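Local coordinates for sensory transduction histidine kinase, putative (Borrelia burgdorferi, PDB 5BWJ), which is a hybrid histidine kinase whose periplasmic sensor domain, the part described here, probably binds small molecules and controls phosphotransfer from ATP to a kinase histidine, at residues F8-Y20 with E59-Y71. Sequence-based numbering, arbitrary orientation.
Sequences FKFKLVDQFFPFY and EIEDEAIYLGLTY
Lys11 runs beside Tyr66, both side chains on one face of the sheet, from neighbouring parallel strands. Its CB sits over one face of the Tyr66 ring in a CH-pi contact, 4.3 Å from the ring centroid. CG meets the methyl of Ala64, and Lys11 CD lies 3.5 Å from Tyr66 CE2, on the hydroxyl side of the ring. At chi4 (-62°) the otherwise extended chain bends; CE meets the Glu61 carboxylate, and Lys11 NZ forms a salt bridge with Glu61 OE2 (3.1 Å). Lys9, straight throughout, crosses Glu61 at about a right angle; Lys9 NZ, 2.7 Å from Glu61 OE2, makes a hydrogen-bonded salt bridge on the syn lone pair, completing a salt-bridge network. Glu50 of strand 45-52 makes salt bridges with both lysines, so two carboxylates probably offset their charge. Tyr66 OH in turn accepts a hydrogen bond from Glu61 N, tying the ring to the turn that carries the acid. Strand 8-13 lies between strands 45-52 and 65-67 in one lobe of the Venus flytrap fold, and four backbone bonds join it to 65-67, from Ile65 N to Lys9 O through to Val13 N to Leu67 O. On the other face, Ile65 CD1 lies over the Phe10 ring, 3.5 Å from Phe10 CZ, while Leu12 CD2 packs against Leu67 CD1. Where strand 8-13 ends, Tyr20 OH donates to Val13 O (2.8 Å) and lies against Gly68 CA, at the Tyr20 ring edge; a water lies 2.6 Å from Gly68 O and may also link to Val13 O.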
# COMPACT_ATOMS: atom_id res chain seq x y z
N PHE B 8 -12.23 -24.65 4.88
CA PHE B 8 -10.80 -24.40 4.69
C PHE B 8 -10.26 -23.42 5.72
O PHE B 8 -10.93 -22.46 6.10
CB PHE B 8 -10.53 -23.86 3.28
CG PHE B 8 -10.89 -24.83 2.19
CD1 PHE B 8 -10.11 -25.94 1.94
CD2 PHE B 8 -12.02 -24.62 1.40
CE1 PHE B 8 -10.43 -26.84 0.94
CE2 PHE B 8 -12.35 -25.51 0.40
CZ PHE B 8 -11.56 -26.62 0.17
N LYS B 9 -9.03 -23.68 6.17
CA LYS B 9 -8.38 -22.86 7.18
C LYS B 9 -7.39 -21.89 6.54
O LYS B 9 -6.52 -22.30 5.78
CB LYS B 9 -7.68 -23.74 8.21
CG LYS B 9 -7.10 -23.00 9.40
CD LYS B 9 -6.59 -23.98 10.44
CE LYS B 9 -6.12 -23.27 11.70
NZ LYS B 9 -5.70 -24.24 12.75
N PHE B 10 -7.55 -20.61 6.85
CA PHE B 10 -6.61 -19.58 6.41
C PHE B 10 -5.78 -19.09 7.59
O PHE B 10 -6.33 -18.67 8.61
CB PHE B 10 -7.35 -18.41 5.76
CG PHE B 10 -7.86 -18.70 4.38
CD1 PHE B 10 -7.14 -18.31 3.26
CD2 PHE B 10 -9.06 -19.37 4.19
CE1 PHE B 10 -7.60 -18.58 1.98
CE2 PHE B 10 -9.53 -19.65 2.92
CZ PHE B 10 -8.80 -19.25 1.81
N LYS B 11 -4.46 -19.17 7.46
CA LYS B 11 -3.56 -18.67 8.49
C LYS B 11 -2.96 -17.33 8.08
O LYS B 11 -2.19 -17.24 7.12
CB LYS B 11 -2.44 -19.68 8.77
CG LYS B 11 -2.87 -20.83 9.67
CD LYS B 11 -1.67 -21.63 10.14
CE LYS B 11 -2.08 -22.76 11.06
NZ LYS B 11 -2.75 -22.28 12.30
N LEU B 12 -3.33 -16.28 8.81
CA LEU B 12 -2.82 -14.94 8.56
C LEU B 12 -1.55 -14.71 9.37
O LEU B 12 -1.59 -14.62 10.60
CB LEU B 12 -3.88 -13.89 8.90
CG LEU B 12 -5.24 -14.10 8.23
CD1 LEU B 12 -6.21 -12.99 8.61
CD2 LEU B 12 -5.11 -14.20 6.73
N VAL B 13 -0.42 -14.62 8.67
CA VAL B 13 0.88 -14.54 9.32
C VAL B 13 1.28 -13.09 9.59
O VAL B 13 1.22 -12.25 8.69
CB VAL B 13 1.97 -15.22 8.48
CG1 VAL B 13 3.30 -15.24 9.23
CG2 VAL B 13 1.56 -16.64 8.11
N ASP B 14 1.70 -12.82 10.82
CA ASP B 14 2.22 -11.51 11.21
C ASP B 14 1.17 -10.42 10.94
O ASP B 14 0.02 -10.55 11.37
CB ASP B 14 3.53 -11.24 10.46
CG ASP B 14 4.33 -10.09 11.05
OD1 ASP B 14 4.08 -9.72 12.22
OD2 ASP B 14 5.21 -9.56 10.34
N GLN B 15 1.56 -9.35 10.25
CA GLN B 15 0.64 -8.28 9.90
C GLN B 15 0.91 -7.82 8.48
O GLN B 15 2.03 -7.93 7.97
CB GLN B 15 0.78 -7.10 10.87
CG GLN B 15 0.54 -7.48 12.33
CD GLN B 15 0.55 -6.27 13.25
OE1 GLN B 15 -0.25 -5.35 13.09
NE2 GLN B 15 1.47 -6.26 14.20
N PHE B 16 -0.13 -7.30 7.83
CA PHE B 16 -0.09 -6.99 6.41
C PHE B 16 -1.09 -5.88 6.10
O PHE B 16 -2.20 -6.14 5.65
CB PHE B 16 -0.39 -8.25 5.59
CG PHE B 16 -0.23 -8.09 4.10
CD1 PHE B 16 -0.57 -9.13 3.25
CD2 PHE B 16 0.27 -6.92 3.54
CE1 PHE B 16 -0.43 -9.00 1.88
CE2 PHE B 16 0.42 -6.79 2.18
CZ PHE B 16 0.07 -7.83 1.34
N PHE B 17 -0.70 -4.64 6.36
CA PHE B 17 -1.58 -3.49 6.14
C PHE B 17 -1.88 -3.34 4.66
O PHE B 17 -0.97 -3.43 3.84
CB PHE B 17 -0.94 -2.21 6.69
CG PHE B 17 -1.85 -1.01 6.64
CD1 PHE B 17 -2.57 -0.63 7.76
CD2 PHE B 17 -1.99 -0.27 5.47
CE1 PHE B 17 -3.41 0.48 7.72
CE2 PHE B 17 -2.82 0.83 5.43
CZ PHE B 17 -3.54 1.21 6.55
N PRO B 18 -3.15 -3.09 4.29
CA PRO B 18 -4.37 -2.96 5.10
C PRO B 18 -5.21 -4.23 5.15
O PRO B 18 -6.37 -4.19 5.56
CB PRO B 18 -5.13 -1.86 4.36
CG PRO B 18 -4.81 -2.13 2.92
CD PRO B 18 -3.40 -2.68 2.90
N PHE B 19 -4.64 -5.36 4.72
CA PHE B 19 -5.39 -6.61 4.66
C PHE B 19 -5.71 -7.14 6.06
O PHE B 19 -6.84 -7.57 6.31
CB PHE B 19 -4.60 -7.65 3.86
CG PHE B 19 -4.49 -7.31 2.41
CD1 PHE B 19 -5.44 -7.76 1.50
CD2 PHE B 19 -3.44 -6.53 1.95
CE1 PHE B 19 -5.34 -7.44 0.16
CE2 PHE B 19 -3.34 -6.21 0.61
CZ PHE B 19 -4.29 -6.66 -0.29
N TYR B 20 -4.74 -7.11 6.95
CA TYR B 20 -4.99 -7.42 8.35
C TYR B 20 -3.87 -6.87 9.22
O TYR B 20 -2.69 -7.00 8.89
CB TYR B 20 -5.13 -8.94 8.56
CG TYR B 20 -3.97 -9.75 8.07
CD1 TYR B 20 -2.89 -10.04 8.91
CD2 TYR B 20 -3.93 -10.25 6.77
CE1 TYR B 20 -1.82 -10.79 8.46
CE2 TYR B 20 -2.87 -11.00 6.32
CZ TYR B 20 -1.82 -11.26 7.16
OH TYR B 20 -0.75 -12.01 6.71
N GLU B 59 5.04 -26.12 13.53
CA GLU B 59 3.62 -25.83 13.66
C GLU B 59 2.92 -25.68 12.31
O GLU B 59 1.73 -25.36 12.26
CB GLU B 59 3.42 -24.55 14.49
N ILE B 60 3.66 -25.91 11.22
CA ILE B 60 3.09 -25.79 9.88
C ILE B 60 1.99 -26.83 9.66
O ILE B 60 2.20 -28.03 9.85
CB ILE B 60 4.17 -25.96 8.78
CG1 ILE B 60 5.18 -24.82 8.86
CG2 ILE B 60 3.53 -25.99 7.39
CD1 ILE B 60 6.35 -24.94 7.90
N GLU B 61 0.81 -26.35 9.26
CA GLU B 61 -0.31 -27.22 8.95
C GLU B 61 -0.48 -27.34 7.44
O GLU B 61 -0.66 -26.34 6.74
CB GLU B 61 -1.60 -26.69 9.59
CG GLU B 61 -1.46 -26.42 11.08
CD GLU B 61 -2.80 -26.39 11.79
OE1 GLU B 61 -3.38 -27.47 12.02
OE2 GLU B 61 -3.27 -25.28 12.12
N ASP B 62 -0.43 -28.57 6.93
CA ASP B 62 -0.44 -28.81 5.50
C ASP B 62 -1.77 -28.44 4.84
O ASP B 62 -1.80 -28.10 3.66
CB ASP B 62 -0.12 -30.28 5.21
CG ASP B 62 1.27 -30.67 5.66
OD1 ASP B 62 1.43 -31.76 6.25
OD2 ASP B 62 2.22 -29.89 5.42
N GLU B 63 -2.86 -28.50 5.60
CA GLU B 63 -4.18 -28.24 5.06
C GLU B 63 -4.51 -26.74 5.01
O GLU B 63 -5.50 -26.34 4.40
CB GLU B 63 -5.26 -28.98 5.87
CG GLU B 63 -5.56 -28.41 7.26
CD GLU B 63 -4.51 -28.76 8.30
OE1 GLU B 63 -3.51 -29.43 7.95
OE2 GLU B 63 -4.68 -28.36 9.47
N ALA B 64 -3.68 -25.93 5.65
CA ALA B 64 -3.95 -24.51 5.80
C ALA B 64 -3.42 -23.69 4.63
O ALA B 64 -2.40 -24.04 4.03
CB ALA B 64 -3.36 -24.00 7.10
N ILE B 65 -4.12 -22.61 4.31
CA ILE B 65 -3.71 -21.68 3.28
C ILE B 65 -3.07 -20.46 3.95
O ILE B 65 -3.70 -19.81 4.78
CB ILE B 65 -4.89 -21.24 2.40
CG1 ILE B 65 -5.61 -22.48 1.84
CG2 ILE B 65 -4.42 -20.34 1.26
CD1 ILE B 65 -6.94 -22.18 1.18
N TYR B 66 -1.83 -20.16 3.58
CA TYR B 66 -1.04 -19.15 4.28
C TYR B 66 -0.98 -17.81 3.55
O TYR B 66 -0.64 -17.75 2.36
CB TYR B 66 0.38 -19.67 4.51
CG TYR B 66 0.47 -20.74 5.56
CD1 TYR B 66 0.12 -22.06 5.27
CD2 TYR B 66 0.89 -20.44 6.85
CE1 TYR B 66 0.20 -23.04 6.24
CE2 TYR B 66 0.97 -21.42 7.82
CZ TYR B 66 0.63 -22.72 7.51
OH TYR B 66 0.71 -23.69 8.48
N LEU B 67 -1.32 -16.75 4.27
CA LEU B 67 -1.21 -15.38 3.78
C LEU B 67 -0.19 -14.62 4.62
O LEU B 67 -0.04 -14.89 5.81
CB LEU B 67 -2.57 -14.67 3.82
CG LEU B 67 -3.74 -15.36 3.12
CD1 LEU B 67 -4.98 -14.48 3.15
CD2 LEU B 67 -3.39 -15.73 1.69
N GLY B 68 0.49 -13.67 4.00
CA GLY B 68 1.48 -12.85 4.70
C GLY B 68 2.90 -13.37 4.56
O GLY B 68 3.80 -12.92 5.27
N LEU B 69 3.09 -14.33 3.66
CA LEU B 69 4.42 -14.87 3.40
C LEU B 69 4.96 -14.32 2.09
O LEU B 69 4.21 -14.10 1.14
CB LEU B 69 4.40 -16.40 3.34
CG LEU B 69 3.91 -17.14 4.59
CD1 LEU B 69 4.00 -18.64 4.36
CD2 LEU B 69 4.70 -16.73 5.82
N THR B 70 6.27 -14.10 2.05
CA THR B 70 6.95 -13.69 0.82
C THR B 70 7.92 -14.79 0.42
O THR B 70 8.30 -15.62 1.25
CB THR B 70 7.71 -12.36 1.00
OG1 THR B 70 8.56 -12.44 2.15
CG2 THR B 70 6.73 -11.21 1.17
N TYR B 71 8.31 -14.82 -0.85
CA TYR B 71 9.23 -15.84 -1.32
C TYR B 71 10.54 -15.77 -0.55
O TYR B 71 11.12 -14.69 -0.37
CB TYR B 71 9.51 -15.70 -2.82
CG TYR B 71 10.44 -16.78 -3.34
CD1 TYR B 71 9.93 -17.99 -3.79
CD2 TYR B 71 11.81 -16.59 -3.37
CE1 TYR B 71 10.77 -18.98 -4.26
CE2 TYR B 71 12.66 -17.58 -3.84
CZ TYR B 71 12.13 -18.77 -4.28
OH TYR B 71 12.96 -19.76 -4.75
O HOH W 1 3.34 -10.84 6.68